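Local atomic coordinates of urea carboxylase (Thermus thermophilus, PDB entry 3OEP), a protein that is of unknown function but resembles KipI and KipA, with cyclophilin-like domains, and is probably not the allophanate hydrolase it was once taken for. Residues A[261-267]-A[335-339]; A[293-297]-A[383-387]. All blocks are in the same frame, centred on the assembly; numbering follows the deposited sequence.

Contact 1: A[261-267]-A[335-339]. With SO4 (sulfate ion), chain E.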
# COMPACT_ATOMS: atom_id res chain seq x y z
N ALA A 261 11.72 -19.34 -1.38
CA ALA A 261 12.91 -19.07 -0.57
C ALA A 261 12.74 -19.56 0.87
O ALA A 261 13.60 -20.25 1.40
CB ALA A 261 13.25 -17.58 -0.60
N ASN A 262 11.61 -19.22 1.49
CA ASN A 262 11.33 -19.67 2.85
C ASN A 262 11.23 -21.17 2.98
O ASN A 262 11.76 -21.76 3.92
CB ASN A 262 10.06 -19.01 3.40
CG ASN A 262 10.34 -17.70 4.10
OD1 ASN A 262 11.40 -17.53 4.73
ND2 ASN A 262 9.41 -16.76 4.02
N ARG A 263 10.55 -21.80 2.04
CA ARG A 263 10.37 -23.25 2.08
C ARG A 263 11.69 -24.01 1.91
O ARG A 263 11.87 -25.07 2.52
CB ARG A 263 9.33 -23.68 1.06
CG ARG A 263 7.91 -23.36 1.53
CD ARG A 263 6.91 -23.38 0.41
NE ARG A 263 5.55 -23.10 0.88
CZ ARG A 263 4.54 -22.69 0.12
NH1 ARG A 263 4.71 -22.48 -1.19
NH2 ARG A 263 3.35 -22.47 0.66
N LEU A 264 12.62 -23.45 1.14
CA LEU A 264 13.93 -24.07 0.95
C LEU A 264 14.74 -24.18 2.24
O LEU A 264 15.56 -25.08 2.37
CB LEU A 264 14.74 -23.31 -0.10
CG LEU A 264 14.29 -23.54 -1.54
CD1 LEU A 264 14.83 -22.43 -2.45
CD2 LEU A 264 14.72 -24.93 -2.02
N VAL A 265 14.52 -23.26 3.18
CA VAL A 265 15.21 -23.29 4.47
C VAL A 265 14.31 -23.74 5.62
O VAL A 265 14.62 -23.50 6.79
CB VAL A 265 15.87 -21.94 4.78
CG1 VAL A 265 16.92 -21.62 3.74
CG2 VAL A 265 14.82 -20.82 4.88
N GLY A 266 13.19 -24.38 5.29
CA GLY A 266 12.31 -24.96 6.30
C GLY A 266 11.42 -23.99 7.06
O GLY A 266 10.86 -24.37 8.10
N ASN A 267 11.28 -22.77 6.57
CA ASN A 267 10.42 -21.77 7.21
C ASN A 267 8.99 -21.87 6.73
O ASN A 267 8.72 -22.39 5.64
CB ASN A 267 10.88 -20.34 6.91
CG ASN A 267 12.26 -20.02 7.46
OD1 ASN A 267 12.75 -20.68 8.39
ND2 ASN A 267 12.89 -19.00 6.89
N ALA A 335 16.07 -15.73 2.08
CA ALA A 335 15.53 -16.28 3.32
C ALA A 335 16.67 -16.89 4.13
O ALA A 335 17.68 -17.31 3.57
CB ALA A 335 14.48 -17.32 3.02
N VAL A 336 16.49 -16.93 5.44
CA VAL A 336 17.44 -17.60 6.33
C VAL A 336 16.69 -18.58 7.21
O VAL A 336 15.57 -18.31 7.65
CB VAL A 336 18.25 -16.60 7.19
CG1 VAL A 336 19.08 -15.69 6.29
CG2 VAL A 336 17.33 -15.80 8.09
N ALA A 337 17.31 -19.73 7.47
CA ALA A 337 16.71 -20.76 8.29
C ALA A 337 16.36 -20.17 9.65
O ALA A 337 17.24 -19.63 10.34
CB ALA A 337 17.65 -21.94 8.44
N GLY A 338 15.09 -20.27 10.03
CA GLY A 338 14.59 -19.69 11.27
C GLY A 338 13.83 -18.38 11.07
O GLY A 338 13.04 -17.99 11.94
N GLY A 339 14.06 -17.71 9.94
CA GLY A 339 13.41 -16.42 9.65
C GLY A 339 14.07 -15.27 10.39
O GLY A 339 14.88 -15.49 11.30
S SO4 E . 3.78 -23.22 4.45
O1 SO4 E . 5.11 -23.53 3.93
O2 SO4 E . 2.95 -22.68 3.38
O3 SO4 E . 3.88 -22.24 5.53
O4 SO4 E . 3.17 -24.44 4.97
O HOH W 1 13.55 -15.97 6.08
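Asn267, whose backbone N closes the Schellman motif (Gly266 at C-prime) that ends helix 255-264, grips with its side-chain amide the type II turn Val336-Gly339 at the end of strand 331-336, within the cyclophilin-like carboxyltransferase A and B family region. The polar contacts centre on this amide. OD1 accepts from Gly338 N at 2.9 Å, on a lone pair in the carbonyl plane. ND2 gives one proton to Val336 O at 2.9 Å, almost straight but from above the carbonyl plane; Gly339 N, the turn's own donor, reaches that oxygen from the opposite face. The other proton goes to Asn262 OD1, 3.0 Å from ND2. Both acceptors lie in the amide plane of Asn267, so three bonds fix its rotation. Asn262 ND2 in turn donates to Ala271 O and Ala269 O. With an alanine in place of Asn267, Gly338 N and Asn262 OD1 would probably lose this partner and the turn would be less firmly held to the helix end. The apolar contacts gather on Ala335 CB, which meets Ala261 CB at 3.8 Å and Val265 CG2 at 4.0 Å. At chi1 -62° CG2 of Val265 falls between its own N and carbonyl carbon and rests on the strand backbone, 3.7 Å from Val336 C. Pointing away from the turn, Arg263 holds at its guanidinium edge a sulfate, probably from the crystallisation liquor: NE bonds to O1, and NH2 to O2 at 2.8 Å.

Contact 2: A[293-297]-A[383-387]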
# COMPACT_ATOMS: atom_id res chain seq x y z
N PHE A 293 18.19 -18.31 -1.87
CA PHE A 293 17.98 -17.23 -2.80
C PHE A 293 16.94 -17.69 -3.82
O PHE A 293 17.03 -18.79 -4.36
CB PHE A 293 19.30 -16.87 -3.47
CG PHE A 293 19.16 -15.92 -4.62
CD1 PHE A 293 19.72 -16.22 -5.86
CD2 PHE A 293 18.44 -14.74 -4.49
CE1 PHE A 293 19.58 -15.36 -6.93
CE2 PHE A 293 18.30 -13.87 -5.56
CZ PHE A 293 18.87 -14.18 -6.78
N ALA A 294 15.93 -16.86 -4.05
CA ALA A 294 14.89 -17.15 -5.03
C ALA A 294 14.45 -15.85 -5.69
O ALA A 294 14.81 -14.77 -5.25
CB ALA A 294 13.71 -17.87 -4.39
N GLY A 295 13.66 -15.98 -6.75
CA GLY A 295 13.27 -14.82 -7.55
C GLY A 295 14.12 -14.70 -8.80
O GLY A 295 14.67 -15.69 -9.28
N TYR A 296 14.21 -13.48 -9.32
CA TYR A 296 14.80 -13.25 -10.63
C TYR A 296 15.63 -11.97 -10.64
O TYR A 296 15.59 -11.19 -9.70
CB TYR A 296 13.70 -13.16 -11.69
CG TYR A 296 12.77 -14.35 -11.68
CD1 TYR A 296 13.01 -15.47 -12.46
CD2 TYR A 296 11.63 -14.35 -10.87
CE1 TYR A 296 12.16 -16.56 -12.43
CE2 TYR A 296 10.78 -15.43 -10.83
CZ TYR A 296 11.05 -16.53 -11.61
OH TYR A 296 10.19 -17.61 -11.57
N GLY A 297 16.40 -11.79 -11.71
CA GLY A 297 17.15 -10.55 -11.90
C GLY A 297 18.57 -10.56 -11.38
O GLY A 297 19.31 -9.61 -11.61
N GLN A 383 12.33 -23.12 -10.40
CA GLN A 383 11.51 -21.92 -10.54
C GLN A 383 10.83 -21.94 -11.88
O GLN A 383 11.41 -22.37 -12.88
CB GLN A 383 12.37 -20.66 -10.45
CG GLN A 383 13.15 -20.54 -9.19
CD GLN A 383 13.52 -19.10 -8.90
OE1 GLN A 383 13.34 -18.62 -7.78
NE2 GLN A 383 14.01 -18.40 -9.91
N ARG A 384 9.59 -21.46 -11.92
CA ARG A 384 8.91 -21.21 -13.18
C ARG A 384 9.74 -20.22 -14.00
O ARG A 384 10.34 -19.30 -13.44
CB ARG A 384 7.50 -20.67 -12.94
CG ARG A 384 7.44 -19.32 -12.25
CD ARG A 384 6.02 -18.93 -11.83
NE ARG A 384 5.50 -19.73 -10.72
CZ ARG A 384 4.44 -19.40 -9.98
NH1 ARG A 384 3.76 -18.29 -10.21
NH2 ARG A 384 4.06 -20.20 -8.98
N PRO A 385 9.81 -20.42 -15.33
CA PRO A 385 10.57 -19.44 -16.10
C PRO A 385 9.87 -18.09 -16.16
O PRO A 385 8.64 -18.02 -16.12
CB PRO A 385 10.65 -20.08 -17.49
CG PRO A 385 9.51 -21.02 -17.55
CD PRO A 385 9.32 -21.53 -16.16
N LEU A 386 10.66 -17.03 -16.24
CA LEU A 386 10.14 -15.68 -16.38
C LEU A 386 10.20 -15.33 -17.86
O LEU A 386 11.29 -15.28 -18.43
CB LEU A 386 10.98 -14.70 -15.57
CG LEU A 386 10.53 -13.24 -15.57
CD1 LEU A 386 9.17 -13.09 -14.90
CD2 LEU A 386 11.57 -12.37 -14.89
N PRO A 387 9.04 -15.10 -18.50
CA PRO A 387 9.06 -14.81 -19.93
C PRO A 387 9.57 -13.40 -20.24
O PRO A 387 9.53 -12.53 -19.37
CB PRO A 387 7.59 -14.96 -20.33
CG PRO A 387 6.82 -14.63 -19.11
CD PRO A 387 7.68 -15.04 -17.94
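Tyr296 is clasped between Gln383 and Leu386, where the end of strand 289-295 meets the loop running from strand 366-368 to strand 390-396. The tight part is the strand side. Gln383, extended beyond CG, brings its amide against the backbone of Gly295 and pairs with it twice, much as an adjoining strand would: OE1 accepts from Gly295 N at 2.9 Å on a lone pair, and NE2 donates to Gly295 O along a nearly straight line (172°). NE2 also lies over one face of the Tyr296 ring, offset toward the rim and 3.6 Å from CE1, with ring and amide planes 37° apart. Over the opposite face Leu386 CB makes a CH-pi contact, 4.1 Å from the ring centroid. At the ring's edge the hydroxyl completes the grip, Tyr296 OH donating to Arg384 O over a short 2.5 Å. CB of Tyr296 points toward the loop, and with CG anti to the carbonyl carbon (chi1 -53°) the ring enters between Gln383 and Leu386. The outer side is looser: apart from its carbonyl, exposed Arg384 touches the tyrosine through CG, 3.3 Å from Tyr296 OH, while its guanidinium makes a cation-pi contact with Trp478. Helix 255-264 borders the contact, Ser257 touching Tyr296 and Leu260 touching Gln383; from helix 477-480 Trp478 meets both Tyr296 and Leu386, so strand end, loop and two helices converge here.

How the contacts relate
From the N-terminal side, the chain leaves helix 255-264 through 261-267, runs along strand 289-295 into 293-297, and later reaches 335-339 at the end of strand 331-336, where contact 1 closes a span of 67 residues without a helix. Contact 2 closes a longer one when the chain returns at 383-387. The two spans cross, because 293-297 lies within the first and 335-339 within the second. Their centres are about 17 Å apart, yet they touch where Ala261 CB packs 3.8 Å from Ala294 CB. Strands 289-295 and 331-336 are antiparallel neighbours in one sheet, so the contacts join that sheet to the end of the helix and to the loop leading to strand 390-396.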